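Local coordinates for regulator of nonsense transcripts 2 (Homo sapiens, PDB 4CEK), which takes part in nonsense-mediated mRNA decay as the factor UPF2, of which this crystal holds the second of three MIF4G domains, at residues A[228-231]-A[232-235]. Residues are numbered along the deposited sequence; the frame is centred on the assembly and turned at random.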
loop_
_atom_site.group_PDB
_atom_site.type_symbol
_atom_site.label_atom_id
_atom_site.label_comp_id
_atom_site.label_asym_id
_atom_site.label_seq_id
_atom_site.Cartn_x
_atom_site.Cartn_y
_atom_site.Cartn_z
ATOM N N MET A 228 1.175 9.077 0.639
ATOM C CA MET A 228 0.419 8.955 -0.610
ATOM C C MET A 228 -1.063 8.742 -0.325
ATOM O O MET A 228 -1.880 9.189 -1.076
ATOM C CB MET A 228 0.963 7.846 -1.478
ATOM C CG MET A 228 2.390 8.105 -1.963
ATOM S SD MET A 228 2.620 9.606 -3.000
ATOM C CE MET A 228 3.144 10.859 -1.827
ATOM N N PHE A 229 -1.409 8.052 0.763
ATOM C CA PHE A 229 -2.740 8.145 1.380
ATOM C C PHE A 229 -2.582 9.109 2.519
ATOM O O PHE A 229 -1.529 9.130 3.142
ATOM C CB PHE A 229 -3.208 6.824 1.935
ATOM C CG PHE A 229 -3.756 5.911 0.902
ATOM C CD1 PHE A 229 -5.095 5.954 0.556
ATOM C CD2 PHE A 229 -2.938 5.012 0.248
ATOM C CE1 PHE A 229 -5.605 5.100 -0.406
ATOM C CE2 PHE A 229 -3.446 4.163 -0.728
ATOM C CZ PHE A 229 -4.779 4.202 -1.041
ATOM N N THR A 230 -3.583 9.955 2.749
ATOM C CA THR A 230 -3.537 10.902 3.843
ATOM C C THR A 230 -3.999 10.128 5.063
ATOM O O THR A 230 -4.596 9.037 4.922
ATOM C CB THR A 230 -4.511 12.098 3.638
ATOM O OG1 THR A 230 -5.815 11.573 3.460
ATOM C CG2 THR A 230 -4.125 13.018 2.430
ATOM N N LYS A 231 -3.753 10.705 6.244
ATOM C CA LYS A 231 -4.146 10.109 7.537
ATOM C C LYS A 231 -5.630 9.925 7.576
ATOM O O LYS A 231 -6.141 8.875 8.006
ATOM C CB LYS A 231 -3.694 10.999 8.688
ATOM C CG LYS A 231 -2.180 10.960 8.850
ATOM C CD LYS A 231 -1.603 12.122 9.657
ATOM C CE LYS A 231 -0.089 12.009 9.695
ATOM N NZ LYS A 231 0.514 12.648 8.480
ATOM N N ASN A 232 -6.327 10.937 7.083
ATOM C CA ASN A 232 -7.793 10.923 7.018
ATOM C C ASN A 232 -8.306 9.801 6.128
ATOM O O ASN A 232 -9.262 9.149 6.491
ATOM C CB ASN A 232 -8.291 12.286 6.542
ATOM C CG ASN A 232 -9.784 12.464 6.731
ATOM O OD1 ASN A 232 -10.264 12.429 7.845
ATOM N ND2 ASN A 232 -10.518 12.703 5.638
ATOM N N ASP A 233 -7.670 9.552 4.980
ATOM C CA ASP A 233 -8.016 8.392 4.109
ATOM C C ASP A 233 -7.969 7.062 4.826
ATOM O O ASP A 233 -8.880 6.224 4.740
ATOM C CB ASP A 233 -6.974 8.208 2.994
ATOM C CG ASP A 233 -7.266 8.989 1.741
ATOM O OD1 ASP A 233 -8.447 9.017 1.320
ATOM O OD2 ASP A 233 -6.289 9.527 1.159
ATOM N N THR A 234 -6.832 6.816 5.465
ATOM C CA THR A 234 -6.595 5.544 6.092
ATOM C C THR A 234 -7.387 5.391 7.409
ATOM O O THR A 234 -7.802 4.294 7.745
ATOM C CB THR A 234 -5.099 5.381 6.317
ATOM O OG1 THR A 234 -4.449 5.571 5.045
ATOM C CG2 THR A 234 -4.783 3.985 6.935
ATOM N N LEU A 235 -7.585 6.480 8.145
ATOM C CA LEU A 235 -8.525 6.454 9.267
ATOM C C LEU A 235 -9.949 6.114 8.839
ATOM O O LEU A 235 -10.675 5.448 9.584
ATOM C CB LEU A 235 -8.520 7.769 10.044
ATOM C CG LEU A 235 -7.257 7.925 10.909
ATOM C CD1 LEU A 235 -7.085 9.353 11.433
ATOM C CD2 LEU A 235 -7.322 6.932 12.046
#
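Thr230 OG1 is gripped twice by Asp233: it accepts from Asp233 N at 3.1 Å and gives a weak bond to Asp233 OD2. Thr230 is the N-cap of the helix; with chi1 at 57°, OG1 stands between its own backbone N and carbonyl carbon, where it meets Asp233 N. Asp233 OD2 in turn accepts from Thr230 N at 3.2 Å on the anti lone pair, in a nearly straight bond (167°). These reciprocal bonds make a capping box. Replacing Asp233 by an alanine would probably leave the Thr230 N-H without its acceptor and the cap hydroxyl freer to turn. Two backbone bonds then start the helix: Thr234 N to Thr230 O, and Leu235 N to Lys231 O at 2.8 Å. Just ahead of the box, Phe229 CD1 lies 3.8 Å from Asp233 CB, which sits in the ring plane at its edge, with ring and carboxylate planes almost perpendicular. The capped helix of this helical MIF4G domain, 231-243, follows a short loop from helix 210-225. Phe229 touches both that helix and helix 185-203, Thr234 OG1 is hydrogen-bonded to Thr224 OG1 while its side chain rests on helix 247-266, and Leu235 lies against Arg273, Thr274 and Leu277 of helix 268-287.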